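Local coordinates for protein kirola (Actinidia deliciosa, PDB 4IGV) that is a kiwifruit allergen of the ripening-related protein family, built on the Bet v 1 fold and probably able to hold small hydrophobic molecules in its interior, at residues T68-V73 with I87-L92; V42-G47 with S54-K59; L95-I100 with H119-K124. All coordinates share one frame; numbering follows the deposited sequence. Where two conformers were deposited one is given.

Contact 1 of 3, residues T68-V73 with I87-L92; sequences TAKDIV and IVEGDL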
# COMPACT_ATOMS: atom_id res chain seq x y z
N THR A 68 -9.32 7.16 -7.00
CA THR A 68 -7.95 7.61 -7.24
C THR A 68 -7.32 8.09 -5.93
O THR A 68 -8.02 8.46 -5.00
CB THR A 68 -7.81 8.73 -8.30
OG1 THR A 68 -8.41 9.96 -7.84
CG2 THR A 68 -8.42 8.31 -9.62
N ALA A 69 -6.00 8.10 -5.90
CA ALA A 69 -5.24 8.66 -4.76
C ALA A 69 -3.94 9.19 -5.30
O ALA A 69 -3.34 8.62 -6.22
CB ALA A 69 -4.95 7.61 -3.75
N LYS A 70 -3.48 10.28 -4.72
CA LYS A 70 -2.13 10.75 -4.97
C LYS A 70 -1.41 10.66 -3.64
O LYS A 70 -1.87 11.18 -2.61
CB LYS A 70 -2.13 12.21 -5.45
CG LYS A 70 -0.82 12.72 -5.83
CD LYS A 70 -0.86 14.15 -6.38
CE LYS A 70 -1.25 15.13 -5.37
NZ LYS A 70 -1.06 16.51 -5.95
N ASP A 71 -0.25 10.02 -3.66
CA ASP A 71 0.53 9.76 -2.46
C ASP A 71 1.94 10.30 -2.59
O ASP A 71 2.47 10.38 -3.71
CB ASP A 71 0.74 8.26 -2.20
CG ASP A 71 -0.50 7.48 -1.90
OD1 ASP A 71 -1.63 7.97 -2.07
OD2 ASP A 71 -0.32 6.28 -1.52
N ILE A 72 2.53 10.67 -1.44
CA ILE A 72 3.95 10.95 -1.33
C ILE A 72 4.62 9.80 -0.58
O ILE A 72 4.06 9.24 0.35
CB ILE A 72 4.28 12.35 -0.67
CG1 ILE A 72 5.78 12.62 -0.61
CG2 ILE A 72 3.67 12.49 0.71
CD1 ILE A 72 6.13 14.11 -0.40
N VAL A 73 5.82 9.44 -1.02
CA VAL A 73 6.62 8.48 -0.25
C VAL A 73 7.29 9.29 0.85
O VAL A 73 8.21 10.09 0.60
CB VAL A 73 7.62 7.78 -1.10
CG1 VAL A 73 8.51 6.88 -0.19
CG2 VAL A 73 6.93 6.90 -2.17
N ILE A 87 -1.15 9.63 1.91
CA ILE A 87 -2.18 9.98 0.95
C ILE A 87 -2.45 11.46 1.05
O ILE A 87 -2.73 11.97 2.14
CB ILE A 87 -3.49 9.16 1.14
CG1 ILE A 87 -3.19 7.65 1.16
CG2 ILE A 87 -4.53 9.59 0.04
CD1 ILE A 87 -4.37 6.74 1.51
N VAL A 88 -2.33 12.18 -0.06
CA VAL A 88 -2.49 13.64 -0.02
C VAL A 88 -3.70 14.11 -0.75
O VAL A 88 -4.27 15.16 -0.38
CB VAL A 88 -1.24 14.38 -0.49
CG1 VAL A 88 -0.06 14.03 0.49
CG2 VAL A 88 -0.87 14.14 -1.90
N GLU A 89 -4.16 13.37 -1.74
CA GLU A 89 -5.41 13.66 -2.43
C GLU A 89 -6.11 12.38 -2.81
O GLU A 89 -5.46 11.36 -2.98
CB GLU A 89 -5.15 14.45 -3.73
CG GLU A 89 -4.49 15.77 -3.59
CD GLU A 89 -4.38 16.54 -4.92
OE1 GLU A 89 -4.50 15.92 -6.01
OE2 GLU A 89 -4.17 17.78 -4.86
N GLY A 90 -7.40 12.46 -2.97
CA GLY A 90 -8.18 11.37 -3.54
C GLY A 90 -9.42 11.08 -2.76
O GLY A 90 -9.78 11.79 -1.83
N ASP A 91 -10.11 10.03 -3.17
CA ASP A 91 -11.40 9.69 -2.56
C ASP A 91 -11.27 9.55 -1.05
O ASP A 91 -12.18 9.95 -0.30
CB ASP A 91 -11.98 8.42 -3.18
CG ASP A 91 -12.26 8.56 -4.66
OD1 ASP A 91 -13.44 8.69 -5.04
OD2 ASP A 91 -11.33 8.58 -5.48
N LEU A 92 -10.21 8.91 -0.58
CA LEU A 92 -10.03 8.72 0.89
C LEU A 92 -10.03 10.00 1.69
O LEU A 92 -10.46 10.03 2.86
CB LEU A 92 -8.74 7.92 1.18
CG LEU A 92 -8.82 6.41 0.98
CD1 LEU A 92 -7.49 5.73 0.77
CD2 LEU A 92 -9.63 5.74 2.15
O HOH W 1 -8.31 7.51 -2.30
O HOH W 2 -11.15 10.00 -7.62
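Thr68 meets Asp91 where the hairpin of strands 65-77 and 82-88 runs out into the 3-10 turn that starts at Asp91. Thr68 N gives its hydrogen to Asp91 OD2 at 2.9 Å, nearly straight at 170°, reaching the oxygen from its anti side and somewhat out of the carboxylate plane. In return Asp91 N bonds to Thr68 O, which also takes a hydrogen from a water that accepts from Leu92 N. A second water links Thr68 OG1 to the same Asp91 OD2.

Ala69 lies opposite Gly90, their CA atoms 4.2 Å apart, and Gly90 CA comes within 3.3 Å of Thr68 O in a CA-H...O contact. At Lys70 the pairing slips by one residue in a classic beta bulge. Lys70 O accepts both Val88 N at 2.8 Å and Glu89 N at 3.3 Å, while Lys70 N bonds back to Glu89 O. The lysine chain runs beside Glu89 and bends at chi3 (67°), bringing NZ 3.5 Å from Glu89 OE1 in a salt bridge; CE also packs on Val88 CG2.

On the other face Asp71 OD1 rests 3.6 Å from Ile87 CG1. With two donors on the Lys70 carbonyl and the Asp91 carboxylate taking the Thr68 amide beyond the end of strand 82-88, the N and O atoms of Thr68 and Lys70 all keep partners across the corner at Glu89.

Contact 2 of 3, residues V42-G47 with S54-K59; sequences VDLLEG and SVIFFK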
# COMPACT_ATOMS: atom_id res chain seq x y z
N VAL A 42 -0.56 2.87 -11.82
CA VAL A 42 0.37 3.46 -10.87
C VAL A 42 1.30 4.33 -11.68
O VAL A 42 2.17 3.82 -12.43
CB VAL A 42 1.17 2.37 -10.22
CG1 VAL A 42 2.11 2.97 -9.22
CG2 VAL A 42 0.27 1.32 -9.49
N ASP A 43 1.15 5.64 -11.48
CA ASP A 43 1.83 6.62 -12.33
C ASP A 43 2.69 7.54 -11.50
O ASP A 43 2.18 8.31 -10.66
CB ASP A 43 0.83 7.47 -13.10
CG ASP A 43 -0.09 6.62 -13.95
OD1 ASP A 43 0.45 5.84 -14.76
OD2 ASP A 43 -1.31 6.62 -13.68
N LEU A 44 4.00 7.49 -11.73
CA LEU A 44 4.90 8.40 -11.08
C LEU A 44 4.63 9.80 -11.63
O LEU A 44 4.57 10.00 -12.83
CB LEU A 44 6.35 7.96 -11.38
CG LEU A 44 7.46 8.79 -10.73
CD1 LEU A 44 7.49 8.62 -9.22
CD2 LEU A 44 8.75 8.31 -11.31
N LEU A 45 4.49 10.75 -10.73
CA LEU A 45 4.28 12.13 -11.08
C LEU A 45 5.47 13.01 -10.84
O LEU A 45 5.69 13.92 -11.61
CB LEU A 45 3.10 12.66 -10.28
CG LEU A 45 1.75 12.04 -10.51
CD1 LEU A 45 0.68 12.83 -9.72
CD2 LEU A 45 1.37 11.98 -11.96
N GLU A 46 6.25 12.78 -9.77
CA GLU A 46 7.44 13.55 -9.45
C GLU A 46 8.46 12.68 -8.77
O GLU A 46 8.10 11.72 -8.06
CB GLU A 46 7.10 14.73 -8.56
CG GLU A 46 6.11 15.66 -9.08
CD GLU A 46 6.53 16.30 -10.44
OE1 GLU A 46 7.71 16.32 -10.97
OE2 GLU A 46 5.56 16.77 -11.12
N GLY A 47 9.73 13.01 -8.98
CA GLY A 47 10.79 12.27 -8.32
C GLY A 47 11.20 11.06 -9.13
O GLY A 47 11.01 10.99 -10.34
N SER A 54 9.07 11.01 -3.62
CA SER A 54 8.45 10.73 -4.88
C SER A 54 6.93 10.81 -4.73
O SER A 54 6.35 10.53 -3.62
CB SER A 54 8.87 9.37 -5.46
OG SER A 54 8.67 8.27 -4.57
N VAL A 55 6.25 11.18 -5.80
CA VAL A 55 4.82 11.39 -5.78
C VAL A 55 4.20 10.47 -6.81
O VAL A 55 4.63 10.47 -7.97
CB VAL A 55 4.48 12.87 -6.09
CG1 VAL A 55 2.93 13.10 -6.15
CG2 VAL A 55 5.17 13.85 -5.13
N ILE A 56 3.22 9.70 -6.38
CA ILE A 56 2.67 8.61 -7.16
C ILE A 56 1.14 8.74 -7.20
O ILE A 56 0.47 8.97 -6.17
CB ILE A 56 3.10 7.23 -6.64
CG1 ILE A 56 4.60 7.12 -6.59
CG2 ILE A 56 2.49 6.11 -7.51
CD1 ILE A 56 5.08 5.83 -5.91
N PHE A 57 0.59 8.55 -8.40
CA PHE A 57 -0.88 8.57 -8.59
C PHE A 57 -1.37 7.13 -8.79
O PHE A 57 -0.79 6.40 -9.56
CB PHE A 57 -1.21 9.42 -9.82
CG PHE A 57 -2.69 9.55 -10.12
CD1 PHE A 57 -3.48 10.41 -9.35
CD2 PHE A 57 -3.24 8.89 -11.18
CE1 PHE A 57 -4.82 10.56 -9.65
CE2 PHE A 57 -4.60 9.06 -11.48
CZ PHE A 57 -5.35 9.92 -10.69
N PHE A 58 -2.46 6.76 -8.09
CA PHE A 58 -3.04 5.44 -8.18
C PHE A 58 -4.44 5.52 -8.72
O PHE A 58 -5.25 6.36 -8.30
CB PHE A 58 -3.10 4.80 -6.80
CG PHE A 58 -1.76 4.54 -6.18
CD1 PHE A 58 -1.08 3.39 -6.40
CD2 PHE A 58 -1.16 5.49 -5.36
CE1 PHE A 58 0.15 3.14 -5.82
CE2 PHE A 58 0.05 5.23 -4.79
CZ PHE A 58 0.70 4.07 -5.01
N LYS A 59 -4.72 4.63 -9.69
CA LYS A 59 -6.06 4.41 -10.16
C LYS A 59 -6.41 3.00 -9.69
O LYS A 59 -5.71 2.04 -10.03
CB LYS A 59 -6.13 4.47 -11.68
CG LYS A 59 -5.81 5.84 -12.23
CD LYS A 59 -5.91 5.82 -13.73
CE LYS A 59 -7.31 5.59 -14.20
NZ LYS A 59 -7.43 5.86 -15.66
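Val42 and Ile56 interlock in an antiparallel beta hairpin, strands 39-46 and 55-62, at one edge of the curved Bet v 1 sheet. On the face shared by Val42, Leu44, Ile56 and Phe58, Val42 CG1 is the bump: it sits in the notch between Ile56 CG2, 3.6 Å away, and the Phe58 ring, whose CE1 is 3.9 Å off. CG1 is swung anti to the backbone N of Val42 (chi1 -179°), leaving CG2 to run alongside Phe58 CD1. Ile56 CG2 in turn lies over one face of that ring, toward its rim. Beyond them Leu44 CD1 drops between Ser54 CB and Ile56 CG1, above the Val55 carbonyl. Ile31 of helix 30-34 and Trp49 of a loop also touch Val42.

Leu45 points at the partner strand, and its CD1 lies 3.9 Å from Phe57 CB. Here lies a classic beta bulge, with Leu45 and Glu46 both facing Val55: Val55 O takes Leu45 N at 2.8 Å and, weakly, Glu46 N at 3.3 Å. Glu46 CB meets Val55 CG2 on the face that also carries Asp43 and Phe57. The strands pair regularly again at Asp43 and Phe57, bonded N to O in both directions. Beside this pair the Asp43 carboxylate lies nearly coplanar with the Phe57 ring, 20° between planes, and OD2 comes in at the ring edge, 3.9 Å from CD2.

Contact 3 of 3, residues L95-I100 with H119-K124; sequences LYKTFI and HYEKLK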
# COMPACT_ATOMS: atom_id res chain seq x y z
N LEU A 95 -13.10 11.25 3.55
CA LEU A 95 -13.44 10.63 4.83
C LEU A 95 -12.41 10.80 5.93
O LEU A 95 -12.78 10.83 7.12
CB LEU A 95 -13.64 9.11 4.61
CG LEU A 95 -14.72 8.64 3.63
CD1 LEU A 95 -14.69 7.13 3.44
CD2 LEU A 95 -16.07 9.09 4.16
N TYR A 96 -11.13 10.89 5.56
CA TYR A 96 -10.00 11.01 6.48
C TYR A 96 -9.26 12.31 6.26
O TYR A 96 -8.98 12.71 5.13
CB TYR A 96 -9.03 9.79 6.31
CG TYR A 96 -9.74 8.48 6.49
CD1 TYR A 96 -10.00 7.95 7.76
CD2 TYR A 96 -10.22 7.76 5.40
CE1 TYR A 96 -10.71 6.77 7.93
CE2 TYR A 96 -10.92 6.56 5.55
CZ TYR A 96 -11.16 6.07 6.82
OH TYR A 96 -11.92 4.90 6.95
N LYS A 97 -8.94 12.98 7.37
CA LYS A 97 -8.10 14.15 7.37
C LYS A 97 -6.69 13.81 6.95
O LYS A 97 -6.06 14.52 6.18
CB LYS A 97 -8.07 14.77 8.77
CG LYS A 97 -7.30 16.07 8.84
CD LYS A 97 -7.49 16.74 10.16
CE LYS A 97 -6.62 17.99 10.28
NZ LYS A 97 -6.64 18.59 11.64
N THR A 98 -6.20 12.71 7.50
CA THR A 98 -4.89 12.19 7.21
C THR A 98 -4.91 10.68 7.12
O THR A 98 -5.71 10.02 7.77
CB THR A 98 -3.84 12.58 8.27
OG1 THR A 98 -4.12 11.97 9.52
CG2 THR A 98 -3.80 14.08 8.50
N PHE A 99 -4.01 10.13 6.30
CA PHE A 99 -3.93 8.70 6.08
C PHE A 99 -2.53 8.33 5.62
O PHE A 99 -2.06 8.85 4.62
CB PHE A 99 -4.97 8.25 5.06
CG PHE A 99 -5.48 6.83 5.27
CD1 PHE A 99 -6.74 6.60 5.65
CD2 PHE A 99 -4.64 5.72 5.11
CE1 PHE A 99 -7.20 5.32 5.87
CE2 PHE A 99 -5.12 4.46 5.34
CZ PHE A 99 -6.37 4.27 5.70
N ILE A 100 -1.89 7.45 6.38
CA ILE A 100 -0.56 6.95 6.10
C ILE A 100 -0.62 5.43 6.04
O ILE A 100 -1.31 4.80 6.82
CB ILE A 100 0.43 7.33 7.23
CG1 ILE A 100 0.45 8.86 7.44
CG2 ILE A 100 1.76 6.80 6.91
CD1 ILE A 100 0.71 9.52 6.35
N HIS A 119 -2.16 4.44 9.67
CA HIS A 119 -2.36 5.43 10.72
C HIS A 119 -3.23 6.50 10.09
O HIS A 119 -2.89 7.05 9.04
CB HIS A 119 -1.05 6.08 11.14
CG HIS A 119 -0.13 5.18 11.90
ND1 HIS A 119 -0.31 4.94 13.25
CD2 HIS A 119 1.00 4.53 11.55
CE1 HIS A 119 0.62 4.09 13.67
NE2 HIS A 119 1.43 3.83 12.66
N TYR A 120 -4.35 6.82 10.72
CA TYR A 120 -5.30 7.72 10.08
C TYR A 120 -6.00 8.58 11.11
O TYR A 120 -6.03 8.28 12.32
CB TYR A 120 -6.36 6.92 9.28
CG TYR A 120 -7.08 5.84 10.05
CD1 TYR A 120 -8.23 6.14 10.78
CD2 TYR A 120 -6.58 4.55 10.11
CE1 TYR A 120 -8.85 5.18 11.52
CE2 TYR A 120 -7.20 3.60 10.84
CZ TYR A 120 -8.32 3.91 11.53
OH TYR A 120 -9.03 2.99 12.31
N GLU A 121 -6.58 9.66 10.61
CA GLU A 121 -7.46 10.50 11.41
C GLU A 121 -8.73 10.73 10.62
O GLU A 121 -8.66 11.23 9.49
CB GLU A 121 -6.81 11.82 11.80
CG GLU A 121 -7.77 12.67 12.66
CD GLU A 121 -7.28 14.02 13.09
OE1 GLU A 121 -6.07 14.29 13.04
OE2 GLU A 121 -8.16 14.82 13.47
N LYS A 122 -9.88 10.36 11.21
CA LYS A 122 -11.18 10.49 10.57
C LYS A 122 -11.62 11.94 10.55
O LYS A 122 -11.29 12.68 11.47
CB LYS A 122 -12.24 9.71 11.32
CG LYS A 122 -11.97 8.23 11.51
CD LYS A 122 -13.04 7.68 12.45
CE LYS A 122 -12.87 6.24 12.75
NZ LYS A 122 -14.01 5.86 13.63
N LEU A 123 -12.41 12.32 9.55
CA LEU A 123 -12.99 13.69 9.56
C LEU A 123 -14.13 13.84 10.58
O LEU A 123 -14.34 14.95 11.08
CB LEU A 123 -13.47 14.09 8.16
CG LEU A 123 -12.38 14.37 7.13
CD1 LEU A 123 -13.00 14.46 5.71
CD2 LEU A 123 -11.60 15.63 7.49
N LYS A 124 -14.84 12.74 10.84
CA LYS A 124 -16.02 12.68 11.73
C LYS A 124 -16.01 11.37 12.52
O LYS A 124 -15.48 10.37 12.03
CB LYS A 124 -17.32 12.78 10.92
CG LYS A 124 -17.38 13.99 10.00
CD LYS A 124 -18.81 14.29 9.57
CE LYS A 124 -19.03 15.79 9.35
NZ LYS A 124 -20.47 16.14 9.36
O HOH W 3 -8.65 17.21 14.02
O HOH W 4 -4.01 13.59 11.69
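Tyr96, Phe99 and Tyr120 form an aromatic cluster on the buried face of the hairpin made by strands 96-107 and 112-122. Tyr120 CB sits over the face of the Phe99 ring in a CH-pi contact, 4.1 Å from its centroid. The backbone of Tyr120 sets CB there; chi1 of 53° then turns the ring, with CG between the backbone N and the carbonyl carbon, so that the two rings run nearly parallel but slid apart, with little overlap. The Tyr96 ring meets Tyr120 obliquely, CE1 to CD1 at 3.8 Å and planes at 71°, while Phe99 CE1 stands over the centre of one Tyr96 face. Lys122 CG lies beside Tyr96 CE1.

Past the regular backbone bonds of Ile100 with His119 and of Thr98 O with Glu121 N, a classic beta bulge puts Lys97 and Thr98 both against Glu121. Glu121 O takes Lys97 N at 2.8 Å, bent to 131° at the hydrogen, and Thr98 N only weakly at 3.5 Å; the same oxygen lies at the edge of the Tyr96 ring. Leu123 N then bonds to Leu95 O, and Leu123 packs its branches along the chain from Leu95 to Lys97.

Farther out, Tyr96 OH bonds to Glu128 O, Tyr120 OH to Glu129, and Lys122 NZ forms a salt bridge with Glu129; Pro130 touches the side chains of Tyr96, Phe99 and Tyr120.

On the opposite face Glu121 extends beside Lys97, but NZ and OE2 stay 4.5 Å apart, beyond a salt bridge. One water takes a weak bond from NZ and donates to OE2, and another joins Thr98 OG1 to OE1. Any attraction between Lys97 and Glu121 is therefore probably weak and partly water-mediated, whereas the two tyrosine hydroxyls are held by direct bonds.

Overall arrangement
All three contacts are antiparallel hairpins of one seven-stranded sheet, and each carries a classic beta bulge, as suits a strongly curved sheet. Contact 1 sits between the others and probably hydrogen-bonds to both, its centre about 10 Å from that of contact 2 and 12 Å from that of contact 3; contacts 2 and 3 do not touch. All are partly buried; contact 1 lies closest to the chain's centre (about 11 Å between centres) and contact 3 farthest (about 16 Å), though its aromatic residues are buried. Contact 2 relies on aliphatic fit at an edge strand, contact 1 mainly on polar bonds, and contact 3 on aromatic rings, both tyrosine hydroxyls bonded to Glu128 and Glu129.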